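Plantacyanin (Spinacia oleracea, PDB 1F56) probably carries single electrons as a basic blue copper protein of the phytocyanin family, holding one copper ion in a cupredoxin beta barrel. Local coordinates at residues N35-N40 / I73-G78. Residues are numbered along the deposited sequence; the frame is centred on the assembly and turned at random.
With CU1 (copper (I) ion), chain F; SO4 (sulfate ion), chain D.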
ATOM      1  N   ASN A  35      -9.023   2.151  -1.188  1.00 16.78           N
ATOM      2  CA  ASN A  35      -8.802   1.123  -0.192  1.00 14.67           C
ATOM      3  C   ASN A  35      -7.328   0.740  -0.306  1.00 14.36           C
ATOM      4  O   ASN A  35      -6.629   1.181  -1.241  1.00 10.61           O
ATOM      5  CB  ASN A  35      -9.734  -0.082  -0.401  1.00 17.29           C
ATOM      6  CG  ASN A  35      -9.415  -0.879  -1.638  1.00 23.62           C
ATOM      7  OD1 ASN A  35      -8.491  -0.568  -2.385  1.00 34.52           O
ATOM      8  ND2 ASN A  35     -10.191  -1.932  -1.861  1.00 29.28           N
ATOM      9  N   VAL A  36      -6.838  -0.020   0.673  1.00 15.01           N
ATOM     10  CA  VAL A  36      -5.460  -0.483   0.678  1.00 14.42           C
ATOM     11  C   VAL A  36      -5.502  -2.001   0.837  1.00 14.34           C
ATOM     12  O   VAL A  36      -6.000  -2.507   1.830  1.00 15.53           O
ATOM     13  CB  VAL A  36      -4.660   0.099   1.851  1.00 20.37           C
ATOM     14  CG1 VAL A  36      -3.205  -0.361   1.751  1.00 18.55           C
ATOM     15  CG2 VAL A  36      -4.772   1.627   1.850  1.00 22.14           C
ATOM     16  N   VAL A  37      -4.997  -2.718  -0.155  1.00  8.82           N
ATOM     17  CA  VAL A  37      -4.991  -4.169  -0.102  1.00 14.24           C
ATOM     18  C   VAL A  37      -3.531  -4.628  -0.078  1.00 16.25           C
ATOM     19  O   VAL A  37      -2.751  -4.217  -0.941  1.00 12.45           O
ATOM     20  CB  VAL A  37      -5.703  -4.769  -1.346  1.00 14.54           C
ATOM     21  CG1 VAL A  37      -5.846  -6.289  -1.189  1.00 13.04           C
ATOM     22  CG2 VAL A  37      -7.088  -4.117  -1.524  1.00 13.05           C
ATOM     23  N   ALA A  38      -3.171  -5.446   0.917  1.00 10.27           N
ATOM     24  CA  ALA A  38      -1.817  -5.985   1.042  1.00 15.18           C
ATOM     25  C   ALA A  38      -1.804  -7.241   0.191  1.00 14.73           C
ATOM     26  O   ALA A  38      -2.517  -8.201   0.478  1.00 15.33           O
ATOM     27  CB  ALA A  38      -1.500  -6.331   2.522  1.00  5.11           C
ATOM     28  N   VAL A  39      -0.985  -7.241  -0.851  1.00 14.36           N
ATOM     29  CA  VAL A  39      -0.949  -8.369  -1.779  1.00 13.22           C
ATOM     30  C   VAL A  39       0.441  -8.983  -1.875  1.00 16.87           C
ATOM     31  O   VAL A  39       1.367  -8.533  -1.208  1.00 17.06           O
ATOM     32  CB  VAL A  39      -1.392  -7.894  -3.198  1.00 14.51           C
ATOM     33  CG1 VAL A  39      -2.767  -7.248  -3.127  1.00 11.09           C
ATOM     34  CG2 VAL A  39      -0.391  -6.873  -3.752  1.00 15.51           C
ATOM     35  N   ASN A  40       0.588 -10.012  -2.708  1.00 20.70           N
ATOM     36  CA  ASN A  40       1.897 -10.642  -2.890  1.00 22.07           C
ATOM     37  C   ASN A  40       2.519 -10.089  -4.177  1.00 18.73           C
ATOM     38  O   ASN A  40       1.904  -9.262  -4.861  1.00 13.98           O
ATOM     39  CB  ASN A  40       1.760 -12.171  -2.965  1.00 22.21           C
ATOM     40  CG  ASN A  40       0.806 -12.625  -4.055  1.00 19.11           C
ATOM     41  OD1 ASN A  40       0.203 -11.815  -4.763  1.00 22.98           O
ATOM     42  ND2 ASN A  40       0.663 -13.932  -4.195  1.00 29.69           N
ATOM     43  N   ILE A  73      -1.837  -2.271  -3.091  1.00 12.48           N
ATOM     44  CA  ILE A  73      -2.516  -1.704  -4.267  1.00 10.19           C
ATOM     45  C   ILE A  73      -3.892  -1.223  -3.821  1.00 11.69           C
ATOM     46  O   ILE A  73      -4.360  -1.567  -2.726  1.00 13.28           O
ATOM     47  CB  ILE A  73      -2.748  -2.764  -5.420  1.00 17.85           C
ATOM     48  CG1 ILE A  73      -3.719  -3.864  -4.957  1.00 17.13           C
ATOM     49  CG2 ILE A  73      -1.424  -3.396  -5.854  1.00 16.26           C
ATOM     50  CD1 ILE A  73      -4.074  -4.883  -6.049  1.00 15.59           C
ATOM     51  N   CYS A  74      -4.522  -0.390  -4.640  1.00 10.46           N
ATOM     52  CA  CYS A  74      -5.892   0.039  -4.371  1.00 12.89           C
ATOM     53  C   CYS A  74      -6.580  -0.874  -5.358  1.00 13.66           C
ATOM     54  O   CYS A  74      -6.129  -0.986  -6.494  1.00 12.77           O
ATOM     55  CB  CYS A  74      -6.159   1.481  -4.795  1.00 11.41           C
ATOM     56  SG  CYS A  74      -7.918   1.901  -4.623  1.00 14.19           S
ATOM     57  N   SER A  75      -7.655  -1.525  -4.959  1.00 12.20           N
ATOM     58  CA  SER A  75      -8.300  -2.456  -5.887  1.00 19.97           C
ATOM     59  C   SER A  75      -9.514  -1.922  -6.673  1.00 17.20           C
ATOM     60  O   SER A  75     -10.067  -2.631  -7.513  1.00 18.90           O
ATOM     61  CB  SER A  75      -8.716  -3.709  -5.124  1.00 18.53           C
ATOM     62  OG  SER A  75      -9.703  -3.353  -4.177  1.00 18.79           O
ATOM     63  N   PHE A  76      -9.941  -0.698  -6.410  1.00 13.89           N
ATOM     64  CA  PHE A  76     -11.091  -0.171  -7.144  1.00 14.25           C
ATOM     65  C   PHE A  76     -10.740  -0.113  -8.636  1.00 16.51           C
ATOM     66  O   PHE A  76      -9.587   0.093  -9.000  1.00 14.86           O
ATOM     67  CB  PHE A  76     -11.480   1.215  -6.620  1.00 15.35           C
ATOM     68  CG  PHE A  76     -11.914   1.234  -5.166  1.00 12.47           C
ATOM     69  CD1 PHE A  76     -12.144   0.051  -4.466  1.00 15.56           C
ATOM     70  CD2 PHE A  76     -12.164   2.444  -4.523  1.00 16.24           C
ATOM     71  CE1 PHE A  76     -12.630   0.077  -3.136  1.00 13.69           C
ATOM     72  CE2 PHE A  76     -12.645   2.486  -3.206  1.00 21.06           C
ATOM     73  CZ  PHE A  76     -12.879   1.292  -2.513  1.00 15.97           C
ATOM     74  N   PRO A  77     -11.738  -0.316  -9.520  1.00 23.35           N
ATOM     75  CA  PRO A  77     -11.566  -0.302 -10.978  1.00 21.99           C
ATOM     76  C   PRO A  77     -10.810   0.901 -11.501  1.00 18.53           C
ATOM     77  O   PRO A  77     -11.208   2.026 -11.254  1.00 21.18           O
ATOM     78  CB  PRO A  77     -12.997  -0.332 -11.500  1.00 23.39           C
ATOM     79  CG  PRO A  77     -13.733  -1.050 -10.431  1.00 17.77           C
ATOM     80  CD  PRO A  77     -13.161  -0.489  -9.166  1.00 17.65           C
ATOM     81  N   GLY A  78      -9.730   0.646 -12.239  1.00 18.96           N
ATOM     82  CA  GLY A  78      -8.924   1.714 -12.803  1.00 17.11           C
ATOM     83  C   GLY A  78      -7.869   2.332 -11.884  1.00 18.19           C
ATOM     84  O   GLY A  78      -6.953   3.009 -12.352  1.00 16.52           O
TER
HETATM   85 CU   CU1 F  92      -7.963   3.992  -5.215  1.00 21.91          CU
HETATM   86  S   SO4 D 301      -7.076  -1.507 -13.414  1.00 24.54           S
HETATM   87  O1  SO4 D 301      -6.586  -2.814 -12.913  1.00 17.40           O
HETATM   88  O2  SO4 D 301      -8.540  -1.523 -13.593  1.00 32.75           O
HETATM   89  O3  SO4 D 301      -6.742  -0.462 -12.430  1.00 30.23           O
HETATM   90  O4  SO4 D 301      -6.442  -1.232 -14.711  1.00 26.53           O
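Asn35 reaches across to the loop of Cys74, Ser75 and Phe76, and its side chain is worth following outward. Asn35 CB lies 4.0 Å from both CE1 and CZ of Phe76. With CG set between the backbone N and the carbonyl carbon, a chi1 of 69° turns the amide toward the loop at Ser75. There Asn35 OD1 accepts a hydrogen bond from Ser75 N at 2.9 Å, the N-H meeting a lone pair of OD1 within the amide plane, and also lies close to CA and SG of Cys74. Asn35 ND2, on the other branch, sits 2.8 Å from Ser75 OG and 3.4 Å from Phe76 CE1, the amide plane tilted 41° from the ring. The backbone N of Asn35 stands above one face of that ring, nearer its border than its centre, and Asn35 N gives a weak hydrogen bond of 3.6 Å to Cys74 SG.

The same sulfur, Cys74 SG, binds the copper ion at 2.2 Å; His34, His79 and Met84 complete the site. An N-H at the thiolate, even a weakly bonded one, would probably draw off a little of its negative charge and may influence the copper potential, while the Ser75 N bond to OD1 helps fix the loop just after the ligand.

Farther along, Val37 and Ile73 form an antiparallel hydrogen-bonded pair, Val37 N to Ile73 O and Ile73 N to Val37 O, joining strand 36-39 to the end of strand 68-73, just before the loop that carries Cys74. Beyond it Val39 CG1 packs 4.0 Å from Ile73 CG1, the two side chains running roughly perpendicular.

An asparagine next to the first histidine ligand, linking that segment to the loop that bears the cysteine ligand, is a hallmark of the type 1 copper site of cupredoxins.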